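Local structure of minor fimbrium subunit Mfa5 (Porphyromonas gingivalis ATCC 33277, 6TO1) at residues Tyr337-Pro340 with Cys341-Ala344; Ala371-Ser374 with Leu375-Thr378. The protein serves as an accessory subunit of the minor fimbriae, surface pili that mediate biofilm formation and adhesion to host cells and to other oral bacteria. All coordinates share one frame; numbering follows the deposited sequence.

Contact 1: residues Tyr337-Pro340 with Cys341-Ala344; sequences YYFP and CNAA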
ATOM      1  N   TYR A 337      -2.727 -40.630  35.674  1.00 17.99           N
ATOM      2  CA  TYR A 337      -3.997 -39.952  35.442  1.00 18.49           C
ATOM      3  C   TYR A 337      -3.911 -39.159  34.155  1.00 15.84           C
ATOM      4  O   TYR A 337      -2.951 -38.402  33.969  1.00 17.96           O
ATOM      5  CB  TYR A 337      -4.352 -38.983  36.582  1.00 20.12           C
ATOM      6  CG  TYR A 337      -4.394 -39.663  37.915  1.00 20.85           C
ATOM      7  CD1 TYR A 337      -5.590 -40.148  38.424  1.00 19.25           C
ATOM      8  CD2 TYR A 337      -3.235 -39.881  38.623  1.00 18.81           C
ATOM      9  CE1 TYR A 337      -5.633 -40.815  39.622  1.00 20.87           C
ATOM     10  CE2 TYR A 337      -3.264 -40.551  39.823  1.00 19.44           C
ATOM     11  CZ  TYR A 337      -4.465 -41.011  40.310  1.00 16.85           C
ATOM     12  OH  TYR A 337      -4.459 -41.688  41.524  1.00 20.41           O
ATOM     13  N   TYR A 338      -4.902 -39.326  33.274  1.00 16.71           N
ATOM     14  CA  TYR A 338      -5.043 -38.400  32.157  1.00 14.87           C
ATOM     15  C   TYR A 338      -5.398 -37.022  32.714  1.00 14.45           C
ATOM     16  O   TYR A 338      -6.115 -36.896  33.713  1.00 16.57           O
ATOM     17  CB  TYR A 338      -6.099 -38.899  31.167  1.00 16.34           C
ATOM     18  CG  TYR A 338      -5.741 -40.258  30.564  1.00 15.54           C
ATOM     19  CD1 TYR A 338      -4.876 -40.364  29.478  1.00 17.76           C
ATOM     20  CD2 TYR A 338      -6.260 -41.434  31.107  1.00 21.79           C
ATOM     21  CE1 TYR A 338      -4.530 -41.604  28.959  1.00 17.26           C
ATOM     22  CE2 TYR A 338      -5.954 -42.671  30.568  1.00 16.21           C
ATOM     23  CZ  TYR A 338      -5.068 -42.753  29.526  1.00 18.80           C
ATOM     24  OH  TYR A 338      -4.744 -43.983  28.996  1.00 22.54           O
ATOM     25  N   PHE A 339      -4.868 -35.987  32.074  1.00 14.21           N
ATOM     26  CA  PHE A 339      -4.918 -34.608  32.544  1.00 14.98           C
ATOM     27  C   PHE A 339      -5.439 -33.761  31.392  1.00 14.79           C
ATOM     28  O   PHE A 339      -4.656 -33.249  30.577  1.00 16.31           O
ATOM     29  CB  PHE A 339      -3.524 -34.192  33.014  1.00 15.92           C
ATOM     30  CG  PHE A 339      -3.425 -32.789  33.559  1.00 17.43           C
ATOM     31  CD1 PHE A 339      -4.530 -32.111  34.046  1.00 15.75           C
ATOM     32  CD2 PHE A 339      -2.198 -32.171  33.587  1.00 16.00           C
ATOM     33  CE1 PHE A 339      -4.412 -30.828  34.533  1.00 16.32           C
ATOM     34  CE2 PHE A 339      -2.053 -30.895  34.073  1.00 15.18           C
ATOM     35  CZ  PHE A 339      -3.166 -30.212  34.547  1.00 15.54           C
ATOM     36  N   PRO A 340      -6.763 -33.626  31.261  1.00 16.95           N
ATOM     37  CA  PRO A 340      -7.301 -32.918  30.083  1.00 18.56           C
ATOM     38  C   PRO A 340      -6.785 -31.514  29.868  1.00 15.36           C
ATOM     39  O   PRO A 340      -6.668 -31.099  28.702  1.00 17.91           O
ATOM     40  CB  PRO A 340      -8.822 -32.952  30.330  1.00 12.19           C
ATOM     41  CG  PRO A 340      -9.019 -34.301  30.933  1.00 17.29           C
ATOM     42  CD  PRO A 340      -7.817 -34.461  31.895  1.00 16.71           C
ATOM     43  N   CYS A 341      -6.443 -30.757  30.919  1.00 15.35           N
ATOM     44  CA  CYS A 341      -5.885 -29.441  30.684  1.00 13.99           C
ATOM     45  C   CYS A 341      -4.587 -29.535  29.879  1.00 16.30           C
ATOM     46  O   CYS A 341      -4.344 -28.728  28.978  1.00 15.59           O
ATOM     47  CB  CYS A 341      -5.612 -28.708  31.996  1.00 18.05           C
ATOM     48  SG  CYS A 341      -7.010 -28.054  32.906  1.00 18.36           S
ATOM     49  N   ASN A 342      -3.735 -30.510  30.209  1.00 17.13           N
ATOM     50  CA  ASN A 342      -2.503 -30.721  29.456  1.00 18.74           C
ATOM     51  C   ASN A 342      -2.794 -31.246  28.053  1.00 15.72           C
ATOM     52  O   ASN A 342      -2.116 -30.875  27.109  1.00 14.96           O
ATOM     53  CB  ASN A 342      -1.587 -31.705  30.203  1.00 17.94           C
ATOM     54  CG  ASN A 342      -0.417 -31.004  30.910  1.00 17.69           C
ATOM     55  OD1 ASN A 342      -0.373 -29.774  31.003  1.00 15.07           O
ATOM     56  ND2 ASN A 342       0.508 -31.790  31.402  1.00 16.90           N
ATOM     57  N   ALA A 343      -3.804 -32.108  27.885  1.00 15.39           N
ATOM     58  CA  ALA A 343      -4.144 -32.550  26.533  1.00 17.42           C
ATOM     59  C   ALA A 343      -4.574 -31.376  25.649  1.00 13.57           C
ATOM     60  O   ALA A 343      -4.281 -31.353  24.447  1.00 16.90           O
ATOM     61  CB  ALA A 343      -5.246 -33.601  26.572  1.00 18.27           C
ATOM     62  N   ALA A 344      -5.282 -30.411  26.222  1.00 14.39           N
ATOM     63  CA  ALA A 344      -5.689 -29.235  25.456  1.00 17.52           C
ATOM     64  C   ALA A 344      -4.502 -28.352  25.105  1.00 15.87           C
ATOM     65  O   ALA A 344      -4.445 -27.801  24.002  1.00 15.59           O
ATOM     66  CB  ALA A 344      -6.729 -28.451  26.239  1.00 17.65           C
TER
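The ring of F339 reaches forward over the first turn of the helix that begins right after it, resting between the side chains of C341 and N342. A chi1 of -179° sets CG beside the carbonyl carbon of F339, which runs the phenyl group along the chain toward the helix, and the backbone N of N342 comes to lie over the centre of one face, 4.0 Å above the ring plane. N342 reaches the ring through its amide carbon, CG, 3.4 Å from CD2 of F339; ring and amide planes are inclined at 44°, so the two groups pass at a slant and do not stack. The polar end of this buried amide is satisfied farther off, ND2 by the carbonyl of G298 and OD1 by R300, which would fix the rotation of the group. Across the ring from CD2, CB of C341 approaches CE1 of F339 obliquely at 3.5 Å, while its SG stands 5.2 Å from the ring centroid, a sulfur-aromatic contact. P340 suits the first helical turn because its ring holds phi near -56° and, lacking an N-H, it loses no helical hydrogen bond there. A343 N donates to F339 O at 3.0 Å, lying in the carbonyl plane, and A344 N donates to P340 O at 2.9 Å; the small alanines let T209 and Q210 of helix 209-220 come close. Beyond the ring lie P262 and V266 of helix 262-272. The whole is a strand-to-helix junction, with F339 at the N-cap position and proline at the first turn of helix 340-353.

Contact 2: residues Ala371-Ser374 with Leu375-Thr378; sequences ANNS and LKLT. With PO4 (phosphate ion), chain D.
The carbonyl oxygen of S374 is gripped twice by T378, by the hydroxyl OG1 at 2.8 Å and by the backbone N at 3.0 Å, in the last turn of helix 369-378. This helix is the crossover of a beta-alpha-beta unit between strands 357-362 and 385-387 of the von Willebrand factor A domain. The hydroxyl donates from above the carbonyl plane, 41° out of it, because OG1 stands anti to the threonine's own carbonyl carbon (chi1 -57°) and points back toward the preceding turn, where the S374 carbonyl lies. Threonine suits this place: its hydroxyl finds a backbone acceptor while the rest of the side chain packs on I345 and A348 of helix 340-353. S374, small enough for the buried interface with that helix, likewise turns its OG to a backbone oxygen, that of L370. L375 and L377 supply apolar bulk, L375 toward F385 of the sheet and L377 toward P262. The polar flank carries a phosphate, probably from the crystallisation liquor. K376, extended beyond CG, runs back past the carbonyl oxygen of N372 toward the N373 amide, and its NZ donates to phosphate O2 at 3.0 Å while also forming a salt bridge with E382. N372 ND2 adds a weak bond to phosphate O1, and N373, held through ND2 by the N260 carbonyl, places its OD1 2.6 Å from phosphate O2. A water accepts from K376 NZ at 3.3 Å and donates weakly to N373 OD1.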
ATOM      1  N   ALA A 371      -6.705 -23.299  36.175  1.00 19.13           N
ATOM      2  CA  ALA A 371      -7.472 -22.925  34.992  1.00 19.36           C
ATOM      3  C   ALA A 371      -6.790 -21.812  34.223  1.00 17.16           C
ATOM      4  O   ALA A 371      -6.629 -21.902  33.003  1.00 17.74           O
ATOM      5  CB  ALA A 371      -8.876 -22.484  35.396  1.00 18.65           C
ATOM      6  N   ASN A 372      -6.437 -20.719  34.913  1.00 18.69           N
ATOM      7  CA  ASN A 372      -5.844 -19.595  34.208  1.00 20.06           C
ATOM      8  C   ASN A 372      -4.487 -19.966  33.618  1.00 20.01           C
ATOM      9  O   ASN A 372      -4.161 -19.568  32.487  1.00 18.50           O
ATOM     10  CB  ASN A 372      -5.716 -18.401  35.152  1.00 21.08           C
ATOM     11  CG  ASN A 372      -7.059 -17.786  35.496  1.00 22.37           C
ATOM     12  OD1 ASN A 372      -8.090 -18.224  35.011  1.00 23.18           O
ATOM     13  ND2 ASN A 372      -7.042 -16.766  36.351  1.00 27.11           N
ATOM     14  N   ASN A 373      -3.669 -20.696  34.383  1.00 18.04           N
ATOM     15  CA  ASN A 373      -2.342 -21.057  33.908  1.00 18.27           C
ATOM     16  C   ASN A 373      -2.415 -22.063  32.776  1.00 17.09           C
ATOM     17  O   ASN A 373      -1.590 -22.014  31.855  1.00 17.06           O
ATOM     18  CB  ASN A 373      -1.503 -21.581  35.073  1.00 19.27           C
ATOM     19  CG  ASN A 373      -1.154 -20.477  36.056  1.00 19.90           C
ATOM     20  OD1 ASN A 373      -1.544 -19.325  35.857  1.00 23.89           O
ATOM     21  ND2 ASN A 373      -0.422 -20.816  37.105  1.00 19.24           N
ATOM     22  N   SER A 374      -3.392 -22.983  32.811  1.00 16.67           N
ATOM     23  CA  SER A 374      -3.612 -23.854  31.658  1.00 16.14           C
ATOM     24  C   SER A 374      -3.947 -23.036  30.416  1.00 18.88           C
ATOM     25  O   SER A 374      -3.396 -23.276  29.336  1.00 18.26           O
ATOM     26  CB  SER A 374      -4.716 -24.863  31.955  1.00 15.57           C
ATOM     27  OG  SER A 374      -4.259 -25.825  32.864  1.00 18.13           O
ATOM     28  N   LEU A 375      -4.843 -22.051  30.551  1.00 18.03           N
ATOM     29  CA  LEU A 375      -5.177 -21.202  29.409  1.00 14.54           C
ATOM     30  C   LEU A 375      -3.999 -20.334  28.971  1.00 15.66           C
ATOM     31  O   LEU A 375      -3.851 -20.058  27.784  1.00 16.25           O
ATOM     32  CB  LEU A 375      -6.404 -20.339  29.737  1.00 17.48           C
ATOM     33  CG  LEU A 375      -7.718 -21.149  29.865  1.00 16.95           C
ATOM     34  CD1 LEU A 375      -8.803 -20.208  30.379  1.00 21.83           C
ATOM     35  CD2 LEU A 375      -8.129 -21.745  28.549  1.00 23.39           C
ATOM     36  N   LYS A 376      -3.141 -19.913  29.895  1.00 16.15           N
ATOM     37  CA  LYS A 376      -1.965 -19.160  29.480  1.00 17.02           C
ATOM     38  C   LYS A 376      -1.057 -20.002  28.590  1.00 18.73           C
ATOM     39  O   LYS A 376      -0.520 -19.506  27.597  1.00 18.45           O
ATOM     40  CB  LYS A 376      -1.183 -18.661  30.695  1.00 20.16           C
ATOM     41  CG  LYS A 376      -1.805 -17.513  31.398  1.00 23.10           C
ATOM     42  CD  LYS A 376      -0.948 -17.092  32.637  1.00 23.72           C
ATOM     43  CE  LYS A 376      -1.707 -16.135  33.510  1.00 30.13           C
ATOM     44  NZ  LYS A 376      -0.805 -15.656  34.593  1.00 42.66           N
ATOM     45  N   LEU A 377      -0.875 -21.285  28.927  1.00 17.53           N
ATOM     46  CA  LEU A 377       0.008 -22.140  28.142  1.00 17.69           C
ATOM     47  C   LEU A 377      -0.635 -22.566  26.826  1.00 18.61           C
ATOM     48  O   LEU A 377       0.072 -22.942  25.889  1.00 19.11           O
ATOM     49  CB  LEU A 377       0.399 -23.368  28.969  1.00 15.71           C
ATOM     50  CG  LEU A 377       1.359 -23.111  30.129  1.00 22.28           C
ATOM     51  CD1 LEU A 377       1.804 -24.453  30.758  1.00 22.67           C
ATOM     52  CD2 LEU A 377       2.567 -22.325  29.729  1.00 27.67           C
ATOM     53  N   THR A 378      -1.977 -22.594  26.775  1.00 14.73           N
ATOM     54  CA  THR A 378      -2.715 -22.917  25.572  1.00 14.09           C
ATOM     55  C   THR A 378      -2.585 -21.793  24.547  1.00 14.61           C
ATOM     56  O   THR A 378      -2.457 -22.052  23.343  1.00 17.71           O
ATOM     57  CB  THR A 378      -4.196 -23.143  25.922  1.00 18.13           C
ATOM     58  OG1 THR A 378      -4.337 -24.166  26.910  1.00 20.87           O
ATOM     59  CG2 THR A 378      -4.980 -23.540  24.710  1.00 16.04           C
TER
HETATM   60  P   PO4 D1103      -3.135 -16.453  37.631  1.00 43.10           P
HETATM   61  O1  PO4 D1103      -3.856 -15.563  36.642  1.00 47.07           O
HETATM   62  O2  PO4 D1103      -1.867 -17.007  37.018  1.00 65.81           O
HETATM   63  O3  PO4 D1103      -2.707 -15.666  38.848  1.00 57.98           O
HETATM   64  O4  PO4 D1103      -4.024 -17.597  38.053  1.00 44.53           O
HETATM   65  O   HOH W   1       1.505 -17.821  35.506  1.00 37.87           O

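Overall arrangement
Contact 1 comes first along the chain, where strand 336-338 of the small four-stranded mixed sheet passes into helix 340-353. Strand 357-362 of the central six-stranded sheet of the von Willebrand factor A domain follows, and then helix 369-378, which carries contact 2. Their centres are about 12 Å apart, and CB of C341 meets OG of S374 at 3.3 Å. F339 also touches L370, and helix 262-272 borders both places through P262. Helix 340-353 thus leads from the small sheet into the central one, and helix 369-378, crossing between two central strands, packs against helix 340-353. The bound magnesium ion is about 10 Å from the C341 side chain and about 9 Å from that of A371.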